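Local coordinates for protein putative branched-chain amino acid ABC transporter (Rhodospirillum rubrum ATCC 11170, PDB 3HUT) that probably binds branched-chain or related amino acids outside the membrane and delivers them to an ABC transporter for uptake, at residues Val142-Val147 with Gln157-Ala162; Ala162-Leu165 with Ala169-Val172. All coordinates share one frame; numbering follows the deposited sequence.

How the interactions relate
Both contacts belong to one beta-alpha-beta unit, strand 141-147, helix 150-165 and strand 169-176, in one lobe of a periplasmic binding protein fold. Interaction 1 comes first along the chain and lays the middle of the helix on the first strand; interaction 2 takes up the helix at Ala162 and joins its last turn to the start of the next strand. Their centres lie about 7 Å apart. The two strands are parallel neighbours in a mixed sheet, linked by probable backbone hydrogen bonds Val142 N to Ala169 O and Val144 N to Val172 O. Together the contacts seat one helix across two adjacent strands.

Interaction 1: Val142-Val147 with Gln157-Ala162; sequences VAVIGV and QAFRKA
Strand 142-147 and helix 157-162 run nearly antiparallel, at 165° between their directions and 10.2 Å between their axes, with Val144 and Arg160 the closest pair of CA atoms. The contact is carried by valines on the helix-facing side of the strand. Val144 presents CG2, which lies 3.6 Å from CE2 of Phe159, approaching the ring obliquely as the two side chains pass alongside, pointing opposite ways. Val142 reaches the same atom from a different direction, its CG1 near the ring plane and 4.0 Å from Phe159 CE2. With CG anti to the backbone N (chi1 170°), Phe159 brings the CD2-CE2 side of its ring to the valines. Arg160 adds its aliphatic portion, CG standing 4.0 Å from CG2 of Val144. Beyond, the chain bends at chi3 (-61°), and NH2 donates a hydrogen bond of 2.8 Å to OE1 of Gln157, one turn back on the helix; the acceptor lies somewhat out of the guanidinium plane. NH1 makes a weak hydrogen bond to Asn173 OD1 on the neighbouring strand. Were Arg160 replaced by an alanine, Gln157 OE1 would probably lose its NH2 donor, and Val144 CG2 its contact with the CG methylene. Phe159 also stacks on Tyr199 and touches Ala131 and Met134 of helix 126-136. No hydrogen bond joins the two segments, so helix and strand meet here through apolar side chains, while the charged end of Arg160 keeps polar partners beside this apolar interface.

Interaction 2: Ala162-Leu165 with Ala169-Val172; sequences AFEL and AVVV
Phe163 turns the rim of its ring to the backbone of Ala169: CE2 lies 3.5 Å from Ala169 O, which sits near the ring plane, a contact in which the weakly positive C-H edge faces a carbonyl oxygen. Ala169 N is just as near CE2 but stands well out of the ring plane, while the methyl group of Ala169 points away from the helix. Val170 adds its CG2, which approaches the ring obliquely, 4.3 Å from Phe163 CD2. The same methyl lies 4.0 Å from OE2 of Glu164, and the side chains of Glu164 and Val170 lie roughly perpendicular. Glu164 stays extended beyond CG (chi2 178°), which carries its carboxylate out to a bridging water. This water donates to Glu164 OE2 at 2.5 Å, an unusually short bond, and accepts from Val170 N at 2.9 Å, giving that strand amide a partner. No direct hydrogen bond crosses between the segments. Behind the first shell, Ala169 is tied by its backbone to Thr140, and the Phe163 ring also packs on Val142. Helix 126-136 borders Phe163 through Ala131 and Ile135, while Val170 touches Val144 on strand 141-147, placing the contact where helix 150-165 ends and the chain turns back into the sheet.

Interaction 1: Val142-Val147 with Gln157-Ala162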
# COMPACT_ATOMS: atom_id res chain seq x y z
N VAL A 142 8.99 24.60 3.47
CA VAL A 142 9.52 23.33 3.93
C VAL A 142 10.78 22.92 3.18
O VAL A 142 11.10 23.44 2.11
CB VAL A 142 8.46 22.21 3.76
CG1 VAL A 142 8.20 21.98 2.27
CG2 VAL A 142 8.92 20.93 4.44
N ALA A 143 11.51 21.98 3.77
CA ALA A 143 12.71 21.44 3.17
C ALA A 143 12.31 20.02 2.78
O ALA A 143 11.69 19.31 3.57
CB ALA A 143 13.85 21.40 4.20
N VAL A 144 12.63 19.62 1.56
CA VAL A 144 12.30 18.28 1.12
C VAL A 144 13.58 17.50 0.89
O VAL A 144 14.46 17.93 0.14
CB VAL A 144 11.50 18.28 -0.20
CG1 VAL A 144 11.24 16.84 -0.64
CG2 VAL A 144 10.18 19.04 -0.01
N ILE A 145 13.70 16.36 1.56
CA ILE A 145 14.86 15.50 1.40
C ILE A 145 14.32 14.16 0.92
O ILE A 145 13.50 13.55 1.60
CB ILE A 145 15.59 15.29 2.74
CG1 ILE A 145 15.93 16.65 3.36
CG2 ILE A 145 16.87 14.49 2.51
CD1 ILE A 145 16.66 16.53 4.68
N GLY A 146 14.76 13.72 -0.25
CA GLY A 146 14.27 12.47 -0.78
C GLY A 146 15.30 11.57 -1.43
O GLY A 146 16.26 12.04 -2.05
N VAL A 147 15.10 10.26 -1.29
CA VAL A 147 15.99 9.27 -1.87
C VAL A 147 15.71 9.17 -3.37
O VAL A 147 14.59 9.42 -3.82
CB VAL A 147 15.79 7.89 -1.19
CG1 VAL A 147 14.39 7.36 -1.46
CG2 VAL A 147 16.84 6.90 -1.68
N GLN A 157 8.18 14.50 -5.88
CA GLN A 157 7.72 15.40 -6.92
C GLN A 157 6.24 15.72 -6.71
O GLN A 157 5.82 16.87 -6.82
CB GLN A 157 7.95 14.76 -8.30
CG GLN A 157 7.41 15.53 -9.49
CD GLN A 157 7.95 16.95 -9.59
OE1 GLN A 157 9.11 17.21 -9.26
NE2 GLN A 157 7.11 17.87 -10.05
N ALA A 158 5.45 14.70 -6.40
CA ALA A 158 4.02 14.89 -6.16
C ALA A 158 3.80 15.76 -4.92
O ALA A 158 2.88 16.59 -4.89
CB ALA A 158 3.33 13.54 -6.00
N PHE A 159 4.64 15.57 -3.91
CA PHE A 159 4.54 16.35 -2.69
C PHE A 159 4.86 17.82 -2.98
O PHE A 159 4.09 18.70 -2.62
CB PHE A 159 5.53 15.86 -1.62
CG PHE A 159 5.64 16.77 -0.42
CD1 PHE A 159 4.74 16.66 0.64
CD2 PHE A 159 6.59 17.79 -0.39
CE1 PHE A 159 4.80 17.54 1.72
CE2 PHE A 159 6.66 18.68 0.69
CZ PHE A 159 5.76 18.55 1.74
N ARG A 160 5.99 18.07 -3.63
CA ARG A 160 6.37 19.44 -3.95
C ARG A 160 5.29 20.14 -4.77
O ARG A 160 4.90 21.27 -4.46
CB ARG A 160 7.71 19.46 -4.70
CG ARG A 160 8.92 19.03 -3.85
CD ARG A 160 10.23 19.33 -4.57
NE ARG A 160 10.31 18.59 -5.82
CZ ARG A 160 10.93 17.43 -5.97
NH1 ARG A 160 11.54 16.86 -4.94
NH2 ARG A 160 10.92 16.82 -7.15
N LYS A 161 4.80 19.47 -5.80
CA LYS A 161 3.77 20.05 -6.65
C LYS A 161 2.51 20.41 -5.85
O LYS A 161 1.96 21.49 -6.01
CB LYS A 161 3.40 19.08 -7.78
CG LYS A 161 2.50 19.69 -8.84
CD LYS A 161 2.24 18.71 -9.97
CE LYS A 161 1.38 19.34 -11.05
NZ LYS A 161 1.13 18.41 -12.19
N ALA A 162 2.08 19.49 -4.99
CA ALA A 162 0.89 19.71 -4.17
C ALA A 162 1.08 20.85 -3.18
O ALA A 162 0.16 21.64 -2.93
CB ALA A 162 0.51 18.44 -3.43

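Interaction 2: Ala162-Leu165 with Ala169-Val172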
# COMPACT_ATOMS: atom_id res chain seq x y z
N ALA A 162 2.08 19.49 -4.99
CA ALA A 162 0.89 19.71 -4.17
C ALA A 162 1.08 20.85 -3.18
O ALA A 162 0.16 21.64 -2.93
CB ALA A 162 0.51 18.44 -3.43
N PHE A 163 2.27 20.92 -2.59
CA PHE A 163 2.56 21.96 -1.60
C PHE A 163 2.54 23.34 -2.26
O PHE A 163 1.90 24.27 -1.74
CB PHE A 163 3.94 21.68 -0.98
CG PHE A 163 4.19 22.42 0.30
CD1 PHE A 163 3.45 22.12 1.45
CD2 PHE A 163 5.18 23.39 0.38
CE1 PHE A 163 3.71 22.78 2.66
CE2 PHE A 163 5.45 24.05 1.58
CZ PHE A 163 4.71 23.74 2.72
N GLU A 164 3.22 23.48 -3.39
CA GLU A 164 3.27 24.75 -4.10
C GLU A 164 1.89 25.14 -4.65
O GLU A 164 1.56 26.32 -4.76
CB GLU A 164 4.30 24.68 -5.23
CG GLU A 164 5.71 24.31 -4.75
CD GLU A 164 6.72 24.18 -5.88
OE1 GLU A 164 6.32 23.80 -7.00
OE2 GLU A 164 7.92 24.43 -5.64
N LEU A 165 1.08 24.14 -4.99
CA LEU A 165 -0.26 24.40 -5.50
C LEU A 165 -1.08 25.07 -4.40
O LEU A 165 -1.98 25.87 -4.68
CB LEU A 165 -0.95 23.10 -5.91
CG LEU A 165 -2.43 23.21 -6.32
CD1 LEU A 165 -2.56 24.11 -7.54
CD2 LEU A 165 -3.00 21.83 -6.61
N ALA A 169 6.09 27.00 -0.15
CA ALA A 169 7.36 27.09 -0.87
C ALA A 169 8.33 26.01 -0.39
O ALA A 169 8.39 25.70 0.79
CB ALA A 169 7.98 28.47 -0.69
N VAL A 170 9.07 25.45 -1.34
CA VAL A 170 10.07 24.44 -1.04
C VAL A 170 11.40 25.17 -1.14
O VAL A 170 11.98 25.29 -2.22
CB VAL A 170 10.04 23.30 -2.08
CG1 VAL A 170 11.08 22.24 -1.71
CG2 VAL A 170 8.65 22.68 -2.14
N VAL A 171 11.88 25.67 -0.00
CA VAL A 171 13.12 26.44 0.05
C VAL A 171 14.40 25.60 0.02
O VAL A 171 15.49 26.12 -0.21
CB VAL A 171 13.13 27.35 1.28
CG1 VAL A 171 11.97 28.32 1.20
CG2 VAL A 171 13.04 26.52 2.55
N VAL A 172 14.26 24.30 0.25
CA VAL A 172 15.38 23.37 0.22
C VAL A 172 14.87 22.08 -0.40
O VAL A 172 13.83 21.55 0.01
CB VAL A 172 15.94 23.07 1.63
CG1 VAL A 172 16.74 21.77 1.62
CG2 VAL A 172 16.84 24.20 2.09
O HOH W 1 8.65 26.26 -4.07